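PT26-6P (Thermococcus sp., PDB 2WB7) is of unknown function but is encoded by a family of mobile genetic elements of Euryarchaea, and combines immunoglobulin-like beta domains with a helical domain. Local coordinates at residues A[236-241]-A[272-277]; A[253-258]-A[379-384]; A[282-287]-A[342-347]; A[489-494]-A[508-513]. One frame throughout, in Å; residues are numbered along the deposited sequence.

Contact 1: A[236-241]-A[272-277]; sequences GSLPIK and ASPVHV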
loop_
_atom_site.group_PDB
_atom_site.type_symbol
_atom_site.label_atom_id
_atom_site.label_comp_id
_atom_site.label_asym_id
_atom_site.label_seq_id
_atom_site.Cartn_x
_atom_site.Cartn_y
_atom_site.Cartn_z
ATOM N N GLY A 236 12.058 7.841 5.478
ATOM C CA GLY A 236 12.613 8.665 6.531
ATOM C C GLY A 236 12.692 10.149 6.215
ATOM O O GLY A 236 11.789 10.725 5.626
ATOM N N SER A 237 13.782 10.777 6.627
ATOM C CA SER A 237 13.885 12.215 6.555
ATOM C C SER A 237 15.290 12.586 6.172
ATOM O O SER A 237 16.237 11.906 6.558
ATOM C CB SER A 237 13.582 12.810 7.922
ATOM O OG SER A 237 13.813 14.198 7.953
ATOM N N LEU A 238 15.443 13.653 5.403
ATOM C CA LEU A 238 16.767 14.200 5.201
ATOM C C LEU A 238 17.344 14.584 6.572
ATOM O O LEU A 238 16.603 14.836 7.518
ATOM C CB LEU A 238 16.687 15.419 4.282
ATOM C CG LEU A 238 16.575 15.121 2.787
ATOM C CD1 LEU A 238 16.224 16.388 2.032
ATOM C CD2 LEU A 238 17.859 14.465 2.234
ATOM N N PRO A 239 18.669 14.628 6.687
ATOM C CA PRO A 239 19.285 15.094 7.918
ATOM C C PRO A 239 18.801 16.484 8.338
ATOM O O PRO A 239 18.435 17.289 7.501
ATOM C CB PRO A 239 20.775 15.128 7.555
ATOM C CG PRO A 239 20.923 14.015 6.549
ATOM C CD PRO A 239 19.655 14.097 5.732
ATOM N N ILE A 240 18.820 16.769 9.637
ATOM C CA ILE A 240 18.249 18.018 10.149
ATOM C C ILE A 240 18.867 19.290 9.574
ATOM O O ILE A 240 18.258 20.360 9.643
ATOM C CB ILE A 240 18.286 18.097 11.703
ATOM C CG1 ILE A 240 19.733 18.118 12.195
ATOM C CG2 ILE A 240 17.492 16.959 12.301
ATOM C CD1 ILE A 240 19.882 18.211 13.691
ATOM N N LYS A 241 20.074 19.208 9.025
ATOM C CA LYS A 241 20.671 20.424 8.472
ATOM C C LYS A 241 19.778 21.047 7.401
ATOM O O LYS A 241 19.860 22.241 7.148
ATOM C CB LYS A 241 22.084 20.199 7.928
ATOM C CG LYS A 241 22.149 19.432 6.638
ATOM C CD LYS A 241 23.104 20.088 5.673
ATOM C CE LYS A 241 22.468 20.197 4.306
ATOM N NZ LYS A 241 23.032 21.333 3.540
ATOM N N ALA A 272 5.317 14.430 0.271
ATOM C CA ALA A 272 5.490 15.277 1.441
ATOM C C ALA A 272 6.793 16.077 1.349
ATOM O O ALA A 272 7.529 15.940 0.372
ATOM C CB ALA A 272 5.455 14.432 2.687
ATOM N N SER A 273 7.053 16.931 2.349
ATOM C CA SER A 273 8.352 17.582 2.495
ATOM C C SER A 273 9.360 16.522 2.829
ATOM O O SER A 273 9.014 15.518 3.449
ATOM C CB SER A 273 8.338 18.570 3.651
ATOM O OG SER A 273 7.128 19.285 3.685
ATOM N N PRO A 274 10.621 16.728 2.438
ATOM C CA PRO A 274 11.642 15.691 2.697
ATOM C C PRO A 274 12.322 15.746 4.096
ATOM O O PRO A 274 13.181 14.908 4.403
ATOM C CB PRO A 274 12.676 15.933 1.580
ATOM C CG PRO A 274 12.238 17.252 0.865
ATOM C CD PRO A 274 11.151 17.867 1.671
ATOM N N VAL A 275 11.948 16.730 4.917
ATOM C CA VAL A 275 12.545 16.906 6.241
ATOM C C VAL A 275 11.477 16.908 7.314
ATOM O O VAL A 275 10.472 17.614 7.196
ATOM C CB VAL A 275 13.246 18.244 6.359
ATOM C CG1 VAL A 275 14.316 18.150 7.376
ATOM C CG2 VAL A 275 13.840 18.613 5.058
ATOM N N HIS A 276 11.706 16.132 8.373
ATOM C CA HIS A 276 10.743 15.983 9.464
ATOM C C HIS A 276 11.484 16.010 10.780
ATOM O O HIS A 276 12.152 15.051 11.138
ATOM C CB HIS A 276 9.995 14.660 9.316
ATOM C CG HIS A 276 9.328 14.501 7.983
ATOM N ND1 HIS A 276 8.053 14.961 7.730
ATOM C CD2 HIS A 276 9.765 13.953 6.823
ATOM C CE1 HIS A 276 7.728 14.688 6.478
ATOM N NE2 HIS A 276 8.748 14.076 5.906
ATOM N N VAL A 277 11.387 17.127 11.490
ATOM C CA VAL A 277 12.131 17.304 12.733
ATOM C C VAL A 277 11.177 17.755 13.810
ATOM O O VAL A 277 10.210 18.451 13.518
ATOM C CB VAL A 277 13.228 18.382 12.588
ATOM C CG1 VAL A 277 14.147 18.345 13.785
ATOM C CG2 VAL A 277 14.017 18.185 11.299
#

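Contact 2: A[253-258]-A[379-384]; sequences VLYQNK and PMISVL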
loop_
_atom_site.group_PDB
_atom_site.type_symbol
_atom_site.label_atom_id
_atom_site.label_comp_id
_atom_site.label_asym_id
_atom_site.label_seq_id
_atom_site.Cartn_x
_atom_site.Cartn_y
_atom_site.Cartn_z
ATOM N N VAL A 253 8.837 15.253 -2.110
ATOM C CA VAL A 253 9.315 13.978 -2.600
ATOM C C VAL A 253 8.167 12.996 -2.420
ATOM O O VAL A 253 7.337 13.168 -1.521
ATOM C CB VAL A 253 10.484 13.479 -1.776
ATOM C CG1 VAL A 253 11.765 14.227 -2.126
ATOM C CG2 VAL A 253 10.154 13.596 -0.309
ATOM N N LEU A 254 8.098 11.980 -3.268
ATOM C CA LEU A 254 7.122 10.930 -3.058
ATOM C C LEU A 254 7.646 10.045 -1.954
ATOM O O LEU A 254 8.850 9.830 -1.838
ATOM C CB LEU A 254 6.958 10.107 -4.318
ATOM C CG LEU A 254 6.293 10.823 -5.500
ATOM C CD1 LEU A 254 5.948 9.770 -6.568
ATOM C CD2 LEU A 254 5.049 11.614 -5.056
ATOM N N TYR A 255 6.760 9.535 -1.117
ATOM C CA TYR A 255 7.221 8.618 -0.080
ATOM C C TYR A 255 6.774 7.203 -0.412
ATOM O O TYR A 255 5.728 7.005 -1.030
ATOM C CB TYR A 255 6.717 9.054 1.312
ATOM C CG TYR A 255 7.697 9.931 2.067
ATOM C CD1 TYR A 255 7.709 11.314 1.905
ATOM C CD2 TYR A 255 8.620 9.370 2.938
ATOM C CE1 TYR A 255 8.612 12.099 2.590
ATOM C CE2 TYR A 255 9.518 10.140 3.624
ATOM C CZ TYR A 255 9.512 11.493 3.453
ATOM O OH TYR A 255 10.423 12.244 4.151
ATOM N N GLN A 256 7.566 6.215 -0.028
ATOM C CA GLN A 256 7.032 4.869 -0.017
ATOM C C GLN A 256 5.912 4.888 1.036
ATOM O O GLN A 256 6.001 5.617 2.038
ATOM C CB GLN A 256 8.107 3.838 0.345
ATOM C CG GLN A 256 9.299 3.753 -0.599
ATOM C CD GLN A 256 8.923 3.293 -1.989
ATOM O OE1 GLN A 256 7.950 2.558 -2.184
ATOM N NE2 GLN A 256 9.699 3.722 -2.975
ATOM N N ASN A 257 4.853 4.114 0.803
ATOM C CA ASN A 257 3.794 3.940 1.793
ATOM C C ASN A 257 3.710 2.475 2.183
ATOM O O ASN A 257 3.934 1.604 1.360
ATOM C CB ASN A 257 2.430 4.344 1.223
ATOM C CG ASN A 257 2.208 5.834 1.206
ATOM O OD1 ASN A 257 2.385 6.482 0.183
ATOM N ND2 ASN A 257 1.800 6.386 2.329
ATOM N N LYS A 258 3.355 2.207 3.432
ATOM C CA LYS A 258 2.983 0.874 3.852
ATOM C C LYS A 258 1.456 0.779 3.731
ATOM O O LYS A 258 0.743 1.652 4.210
ATOM C CB LYS A 258 3.408 0.676 5.299
ATOM C CG LYS A 258 3.709 -0.759 5.690
ATOM C CD LYS A 258 3.524 -0.968 7.191
ATOM C CE LYS A 258 3.776 0.315 8.010
ATOM N NZ LYS A 258 3.467 0.140 9.491
ATOM N N PRO A 379 2.796 6.751 5.194
ATOM C CA PRO A 379 4.006 7.269 4.570
ATOM C C PRO A 379 5.188 6.892 5.427
ATOM O O PRO A 379 5.159 7.113 6.637
ATOM C CB PRO A 379 3.803 8.784 4.614
ATOM C CG PRO A 379 2.335 8.972 4.701
ATOM C CD PRO A 379 1.832 7.817 5.509
HETATM N N MSE A 380 6.210 6.303 4.817
HETATM C CA MSE A 380 7.335 5.775 5.575
HETATM C C MSE A 380 8.274 6.903 5.983
HETATM O O MSE A 380 9.435 6.949 5.578
HETATM C CB MSE A 380 8.045 4.719 4.744
HETATM C CG MSE A 380 7.177 3.498 4.478
HETATM SE SE MSE A 380 6.895 2.543 6.117
HETATM C CE MSE A 380 8.564 1.603 5.969
ATOM N N ILE A 381 7.747 7.845 6.758
ATOM C CA ILE A 381 8.524 9.004 7.150
ATOM C C ILE A 381 9.263 8.683 8.433
ATOM O O ILE A 381 9.097 7.611 9.013
ATOM C CB ILE A 381 7.643 10.266 7.352
ATOM C CG1 ILE A 381 6.515 10.013 8.360
ATOM C CG2 ILE A 381 7.058 10.730 6.043
ATOM C CD1 ILE A 381 6.752 10.618 9.766
ATOM N N SER A 382 10.100 9.605 8.866
ATOM C CA SER A 382 10.681 9.509 10.189
ATOM C C SER A 382 10.840 10.921 10.729
ATOM O O SER A 382 11.267 11.828 10.004
ATOM C CB SER A 382 12.034 8.829 10.134
ATOM O OG SER A 382 12.681 8.964 11.388
ATOM N N VAL A 383 10.474 11.116 11.988
ATOM C CA VAL A 383 10.645 12.422 12.589
ATOM C C VAL A 383 11.895 12.411 13.437
ATOM O O VAL A 383 12.002 11.629 14.362
ATOM C CB VAL A 383 9.456 12.811 13.422
ATOM C CG1 VAL A 383 9.718 14.153 14.050
ATOM C CG2 VAL A 383 8.185 12.832 12.549
ATOM N N LEU A 384 12.854 13.254 13.094
ATOM C CA LEU A 384 14.140 13.285 13.796
ATOM C C LEU A 384 14.124 14.280 14.947
ATOM O O LEU A 384 13.319 15.221 14.961
ATOM C CB LEU A 384 15.269 13.658 12.835
ATOM C CG LEU A 384 15.427 12.756 11.619
ATOM C CD1 LEU A 384 16.302 13.417 10.623
ATOM C CD2 LEU A 384 16.008 11.430 12.018
#

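Contact 3: A[282-287]-A[342-347]; sequences AMYKFL and AHYTDA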
loop_
_atom_site.group_PDB
_atom_site.type_symbol
_atom_site.label_atom_id
_atom_site.label_comp_id
_atom_site.label_asym_id
_atom_site.label_seq_id
_atom_site.Cartn_x
_atom_site.Cartn_y
_atom_site.Cartn_z
ATOM N N ALA A 282 5.949 20.133 8.546
ATOM C CA ALA A 282 6.061 19.438 7.245
ATOM C C ALA A 282 4.725 19.439 6.471
ATOM O O ALA A 282 3.655 19.437 7.071
ATOM C CB ALA A 282 6.570 18.010 7.445
HETATM N N MSE A 283 4.790 19.460 5.144
HETATM C CA MSE A 283 3.591 19.404 4.296
HETATM C C MSE A 283 3.343 17.990 3.772
HETATM O O MSE A 283 4.277 17.309 3.329
HETATM C CB MSE A 283 3.768 20.285 3.056
HETATM C CG MSE A 283 4.266 21.702 3.269
HETATM SE SE MSE A 283 2.826 22.820 3.812
HETATM C CE MSE A 283 2.820 22.254 5.623
ATOM N N TYR A 284 2.090 17.561 3.772
ATOM C CA TYR A 284 1.722 16.311 3.116
ATOM C C TYR A 284 0.688 16.596 2.064
ATOM O O TYR A 284 -0.079 17.535 2.187
ATOM C CB TYR A 284 1.139 15.301 4.107
ATOM C CG TYR A 284 2.136 14.762 5.117
ATOM C CD1 TYR A 284 2.658 13.482 4.990
ATOM C CD2 TYR A 284 2.546 15.543 6.206
ATOM C CE1 TYR A 284 3.562 12.998 5.905
ATOM C CE2 TYR A 284 3.458 15.065 7.134
ATOM C CZ TYR A 284 3.965 13.803 6.977
ATOM O OH TYR A 284 4.865 13.325 7.899
ATOM N N LYS A 285 0.661 15.760 1.042
ATOM C CA LYS A 285 -0.315 15.866 -0.028
ATOM C C LYS A 285 -0.636 14.422 -0.430
ATOM O O LYS A 285 0.260 13.659 -0.823
ATOM C CB LYS A 285 0.312 16.634 -1.195
ATOM C CG LYS A 285 -0.597 17.626 -1.912
ATOM C CD LYS A 285 0.161 18.316 -3.069
ATOM C CE LYS A 285 -0.529 19.593 -3.542
ATOM N NZ LYS A 285 -1.655 19.345 -4.521
ATOM N N PHE A 286 -1.896 14.026 -0.305
ATOM C CA PHE A 286 -2.270 12.658 -0.628
ATOM C C PHE A 286 -3.139 12.572 -1.875
ATOM O O PHE A 286 -4.089 13.331 -2.036
ATOM C CB PHE A 286 -3.019 12.021 0.533
ATOM C CG PHE A 286 -2.252 11.995 1.816
ATOM C CD1 PHE A 286 -2.354 13.045 2.726
ATOM C CD2 PHE A 286 -1.463 10.901 2.141
ATOM C CE1 PHE A 286 -1.657 13.017 3.937
ATOM C CE2 PHE A 286 -0.761 10.858 3.356
ATOM C CZ PHE A 286 -0.861 11.918 4.254
ATOM N N LEU A 287 -2.810 11.637 -2.752
ATOM C CA LEU A 287 -3.620 11.370 -3.921
ATOM C C LEU A 287 -4.453 10.123 -3.663
ATOM O O LEU A 287 -3.919 9.091 -3.241
ATOM C CB LEU A 287 -2.698 11.112 -5.099
ATOM C CG LEU A 287 -3.366 11.002 -6.450
ATOM C CD1 LEU A 287 -4.382 12.110 -6.591
ATOM C CD2 LEU A 287 -2.312 11.150 -7.487
ATOM N N ALA A 342 1.687 19.104 8.986
ATOM C CA ALA A 342 2.113 18.569 10.274
ATOM C C ALA A 342 3.017 19.528 11.046
ATOM O O ALA A 342 4.068 19.939 10.550
ATOM C CB ALA A 342 2.827 17.248 10.076
ATOM N N HIS A 343 2.629 19.878 12.266
ATOM C CA HIS A 343 3.603 20.503 13.167
ATOM C C HIS A 343 4.010 19.520 14.247
ATOM O O HIS A 343 3.185 19.099 15.065
ATOM C CB HIS A 343 3.128 21.810 13.804
ATOM C CG HIS A 343 4.204 22.477 14.598
ATOM N ND1 HIS A 343 5.205 23.215 14.004
ATOM C CD2 HIS A 343 4.495 22.441 15.923
ATOM C CE1 HIS A 343 6.045 23.636 14.933
ATOM N NE2 HIS A 343 5.638 23.177 16.103
ATOM N N TYR A 344 5.291 19.165 14.254
ATOM C CA TYR A 344 5.767 18.122 15.150
ATOM C C TYR A 344 6.079 18.656 16.535
ATOM O O TYR A 344 7.189 18.485 17.035
ATOM C CB TYR A 344 6.982 17.451 14.548
ATOM C CG TYR A 344 6.694 16.842 13.193
ATOM C CD1 TYR A 344 5.635 15.955 13.021
ATOM C CD2 TYR A 344 7.487 17.146 12.085
ATOM C CE1 TYR A 344 5.369 15.386 11.799
ATOM C CE2 TYR A 344 7.232 16.585 10.856
ATOM C CZ TYR A 344 6.174 15.693 10.722
ATOM O OH TYR A 344 5.913 15.134 9.498
ATOM N N THR A 345 5.086 19.297 17.145
ATOM C CA THR A 345 5.219 19.854 18.478
ATOM C C THR A 345 5.966 18.921 19.399
ATOM O O THR A 345 5.597 17.770 19.546
ATOM C CB THR A 345 3.857 20.122 19.109
ATOM O OG1 THR A 345 3.098 20.985 18.253
ATOM C CG2 THR A 345 4.031 20.797 20.453
ATOM N N ASP A 346 7.020 19.431 20.025
ATOM C CA ASP A 346 7.754 18.642 20.999
ATOM C C ASP A 346 7.294 18.969 22.411
ATOM O O ASP A 346 7.268 20.118 22.796
ATOM C CB ASP A 346 9.260 18.881 20.861
ATOM C CG ASP A 346 10.085 17.809 21.565
ATOM O OD1 ASP A 346 9.496 16.890 22.160
ATOM O OD2 ASP A 346 11.328 17.879 21.525
ATOM N N ALA A 347 6.919 17.945 23.169
ATOM C CA ALA A 347 6.548 18.085 24.582
ATOM C C ALA A 347 7.415 17.096 25.336
ATOM O O ALA A 347 7.884 16.110 24.743
ATOM C CB ALA A 347 5.082 17.747 24.781
#

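Contact 4: A[489-494]-A[508-513]; sequences DYYVNA and IDAEKA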
loop_
_atom_site.group_PDB
_atom_site.type_symbol
_atom_site.label_atom_id
_atom_site.label_comp_id
_atom_site.label_asym_id
_atom_site.label_seq_id
_atom_site.Cartn_x
_atom_site.Cartn_y
_atom_site.Cartn_z
ATOM N N ASP A 489 24.019 10.327 13.348
ATOM C CA ASP A 489 22.808 11.010 13.823
ATOM C C ASP A 489 21.563 10.139 13.652
ATOM O O ASP A 489 20.697 10.091 14.529
ATOM C CB ASP A 489 22.632 12.372 13.154
ATOM C CG ASP A 489 23.634 13.401 13.671
ATOM O OD1 ASP A 489 24.191 13.196 14.782
ATOM O OD2 ASP A 489 23.866 14.416 12.976
ATOM N N TYR A 490 21.495 9.428 12.529
ATOM C CA TYR A 490 20.371 8.535 12.278
ATOM C C TYR A 490 20.373 7.431 13.321
ATOM O O TYR A 490 19.354 7.190 13.968
ATOM C CB TYR A 490 20.448 7.915 10.877
ATOM C CG TYR A 490 20.000 8.816 9.743
ATOM C CD1 TYR A 490 18.775 9.466 9.787
ATOM C CD2 TYR A 490 20.802 9.005 8.617
ATOM C CE1 TYR A 490 18.349 10.300 8.738
ATOM C CE2 TYR A 490 20.387 9.819 7.559
ATOM C CZ TYR A 490 19.158 10.463 7.632
ATOM O OH TYR A 490 18.763 11.265 6.593
ATOM N N TYR A 491 21.522 6.766 13.472
ATOM C CA TYR A 491 21.667 5.640 14.406
ATOM C C TYR A 491 21.200 5.999 15.800
ATOM O O TYR A 491 20.562 5.202 16.491
ATOM C CB TYR A 491 23.109 5.136 14.453
ATOM C CG TYR A 491 23.392 4.072 13.418
ATOM C CD1 TYR A 491 24.483 4.167 12.591
ATOM C CD2 TYR A 491 22.538 2.980 13.262
ATOM C CE1 TYR A 491 24.744 3.215 11.650
ATOM C CE2 TYR A 491 22.784 2.017 12.320
ATOM C CZ TYR A 491 23.897 2.140 11.515
ATOM O OH TYR A 491 24.161 1.200 10.554
ATOM N N VAL A 492 21.492 7.228 16.192
ATOM C CA VAL A 492 21.133 7.702 17.508
ATOM C C VAL A 492 19.626 7.890 17.612
ATOM O O VAL A 492 19.002 7.499 18.621
ATOM C CB VAL A 492 21.832 9.021 17.821
ATOM C CG1 VAL A 492 21.016 9.807 18.834
ATOM C CG2 VAL A 492 23.287 8.760 18.300
ATOM N N ASN A 493 19.031 8.493 16.580
ATOM C CA ASN A 493 17.582 8.503 16.470
ATOM C C ASN A 493 17.022 7.082 16.562
ATOM O O ASN A 493 16.066 6.830 17.298
ATOM C CB ASN A 493 17.141 9.169 15.172
ATOM C CG ASN A 493 17.120 10.685 15.272
ATOM O OD1 ASN A 493 16.128 11.283 15.695
ATOM N ND2 ASN A 493 18.213 11.316 14.878
ATOM N N ALA A 494 17.637 6.154 15.833
ATOM C CA ALA A 494 17.147 4.780 15.797
ATOM C C ALA A 494 17.172 4.113 17.194
ATOM O O ALA A 494 16.151 3.574 17.677
ATOM C CB ALA A 494 17.926 3.960 14.786
ATOM N N ILE A 508 13.567 2.373 10.056
ATOM C CA ILE A 508 13.747 3.326 8.974
ATOM C C ILE A 508 15.025 4.154 9.200
ATOM O O ILE A 508 15.917 4.226 8.330
ATOM C CB ILE A 508 12.537 4.253 8.835
ATOM C CG1 ILE A 508 11.327 3.468 8.296
ATOM C CG2 ILE A 508 12.890 5.399 7.933
ATOM C CD1 ILE A 508 9.990 4.098 8.578
ATOM N N ASP A 509 15.126 4.761 10.380
ATOM C CA ASP A 509 16.326 5.505 10.715
ATOM C C ASP A 509 17.576 4.645 10.471
ATOM O O ASP A 509 18.509 5.096 9.811
ATOM C CB ASP A 509 16.250 6.021 12.152
ATOM C CG ASP A 509 15.217 7.120 12.316
ATOM O OD1 ASP A 509 14.996 7.851 11.326
ATOM O OD2 ASP A 509 14.636 7.261 13.421
ATOM N N ALA A 510 17.572 3.407 10.965
ATOM C CA ALA A 510 18.745 2.542 10.851
ATOM C C ALA A 510 19.093 2.266 9.409
ATOM O O ALA A 510 20.265 2.199 9.056
ATOM C CB ALA A 510 18.552 1.244 11.607
ATOM N N GLU A 511 18.077 2.132 8.566
ATOM C CA GLU A 511 18.294 1.943 7.129
ATOM C C GLU A 511 18.906 3.172 6.460
ATOM O O GLU A 511 19.789 3.057 5.592
ATOM C CB GLU A 511 16.986 1.598 6.444
ATOM C CG GLU A 511 16.985 1.872 4.946
ATOM C CD GLU A 511 17.910 0.934 4.182
ATOM O OE1 GLU A 511 18.140 -0.202 4.669
ATOM O OE2 GLU A 511 18.413 1.342 3.106
ATOM N N LYS A 512 18.418 4.351 6.843
ATOM C CA LYS A 512 18.997 5.601 6.347
ATOM C C LYS A 512 20.451 5.682 6.751
ATOM O O LYS A 512 21.295 6.108 5.968
ATOM C CB LYS A 512 18.265 6.816 6.908
ATOM C CG LYS A 512 16.834 6.936 6.442
ATOM C CD LYS A 512 16.752 6.755 4.932
ATOM C CE LYS A 512 17.014 8.058 4.193
ATOM N NZ LYS A 512 16.959 7.851 2.707
ATOM N N ALA A 513 20.737 5.279 7.989
ATOM C CA ALA A 513 22.112 5.220 8.488
ATOM C C ALA A 513 22.967 4.431 7.513
ATOM O O ALA A 513 23.938 4.943 6.964
ATOM C CB ALA A 513 22.159 4.593 9.867
#

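Contact 1: A[236-241]-A[272-277]
Leu238 N gives its hydrogen to Pro274 O in a nearly straight bond, 2.8 Å long with 172° at the hydrogen, and this backbone link ties the loop leading into strand 253-261 to the loop that follows strand 266-272 of the second immunoglobulin-like domain. The chains of 236-241 and 272-277 run about 62° apart, and Ser237 and Val275 are the closest pair of CA atoms, so the loops cross without forming a ladder of strand bonds. Segment 272-277 runs from the last residue of strand 266-272 into the loop before strand 281-290. Ser237 makes the second link. Its OG lies anti to the backbone N (chi1 173°), which carries the hydroxyl across to receive His276 N at 2.9 Å while OG donates to the in-plane lone pair of Leu238 O. The hydroxyl thus joins a backbone donor of one loop to a backbone acceptor of the other. Leu238 CD1 rests on Pro274 CB at 3.6 Å. The His276 ring turns its edge to Ser237 CB, and its ND1 is hydrogen-bonded to Tyr344 OH, connecting this loop to the edge of the sheet. Beyond it, Ile240 and Val277 meet nearly at right angles, methyl against methyl, with 3.8 Å between Ile240 CG2 and Val277 CG2.

Contact 2: A[253-258]-A[379-384]
Gln256 O receives Met380 N at 2.9 Å, with 165° at the hydrogen; the donor sits about 20° out of the carbonyl plane. This bond lies where strand 370-379 ends beside strand 253-261 in the antiparallel sheet of the second immunoglobulin-like domain. Next to it, Asn257 and Pro379 form an antiparallel non-hydrogen-bonded pair, their side chains on the same face of the sheet. Met380, a selenomethionine, is the centre of an inverse gamma turn, closed by a weak bond from Ile381 N to Pro379 O, and here the chain leaves the sheet. The selenomethionine CG is anti to the carbonyl carbon (chi1 -65°), and its side chain bends again at the next two torsions, folding back along segment 253-258: Met380 CG lies 3.4 Å from Gln256 O, and SE reaches Lys258 CB at 4.0 Å. Asn257 turns its amide toward the proline ring, with ND2 3.5 Å from Pro379 CD. This is packing only, since the proline nitrogen, its lone pair tied up in the peptide bond, cannot accept; ND2 is bonded instead to Thr270 OG1 of the adjoining strand 266-272. Tyr255 has two kinds of neighbour. Met380 O approaches the ring edge near its plane, while the hydroxyl is hydrogen-bonded to Gly236 O. Over one face comes the branch methyl of Ile381 in a CH-pi contact, offset toward the rim, with Ile381 CG2 3.5 Å from Tyr255 CE2.

Contact 3: A[282-287]-A[342-347]
Tyr284 reaches across to Ala342 and Tyr344 where strands 281-290 and 336-343 pair at one border of the antiparallel sheet in the second immunoglobulin-like domain. From its CB the ring extends with CG anti to the carbonyl carbon (chi1 -68°), which swings it toward the neighbouring strand. Along the ring, CE2 comes 3.7 Å from Ala342 CB, the methyl meeting the ring at its edge. At the tip, Tyr284 OH donates to Tyr344 OH over 2.6 Å. The two rings cross obliquely, and each hydroxyl lies in the plane of the other ring, at its edge, so neither ring stacks on the other. Tyr344 OH has a second partner in His276, of the loop before strand 281-290. A phenylalanine in place of Tyr284 would probably leave Tyr344 OH without this donor and the two ring ends without a polar tie. In the backbone, Ala282 and Ala342 form a hydrogen-bonded antiparallel pair with both methyls on one face: Ala282 N to Ala342 O and Ala342 N to Ala282 O are each 2.8 Å. Strand 336-343 ends one residue later, and the chain turns at Tyr344, the centre of an inverse gamma turn. That turn still lets the second tyrosine reach back, with Tyr344 CE2 3.8 Å from Ala282 CB.

Contact 4: A[489-494]-A[508-513]
Tyr490 and Tyr491 each present a ring face to a carbon of the facing helix, and these two CH-pi contacts carry much of the side-chain meeting between 489-494 and 508-513. Lys512 CB stands over the centre of the Tyr490 ring, 3.6 Å from its centroid and only 5° off the normal. Ala513 CB takes the same place over Tyr491, 3.3 Å from that centroid. Tyr491 starts out with its CB directed away from the partner helix, and the ring then comes back to meet the alanine. The lysine chain bends at chi2 and chi3, and its NZ leaves the ring for a salt bridge with Asp12. Replacing Tyr490 by an alanine takes away the ring and the hydroxyl, and is likely to leave Lys512 CB without its aromatic cover and Ser237 O without its mate. Farther along, the alanines Ala494 and Ala510 allow a close approach, with 4.2 Å between Ala494 CB and Ala510 CB; Ala494 CB also lies 3.7 Å from Asp509 CB. Asp509 OD2 lies against Asn493 CB, but its charge is met by Lys497, and OD1 is hydrogen-bonded to Ser382 OG. Asn493 ND2 folds back to Asp489 O, which Asn493 N reaches from the opposite face of the carbonyl plane. With short-segment axes 7.8 Å apart at 162°, the pair is an antiparallel helical hairpin of the C-terminal helical domain.

Overall arrangement
Contacts 1, 2 and 3 gather near strand ends of the eight-stranded antiparallel sheet and in the loops adjoining them, their centres 10 to 11 Å apart, while contact 4 belongs to the helical domain. Contact 4 lies about 12 Å from contact 1 and 14 Å from contact 2, centre to centre, and does not touch contact 3. Along the chain the segments of contacts 1 and 2 alternate, contact 3 falls between the two halves of contact 2, and contact 4 comes last. Contacts 2 and 3 share the sheet, and His276 links contact 1 to both. Polar ties from 236-241 and 379-384 to the helices of contact 4 then connect the strand-end loops with the helical domain.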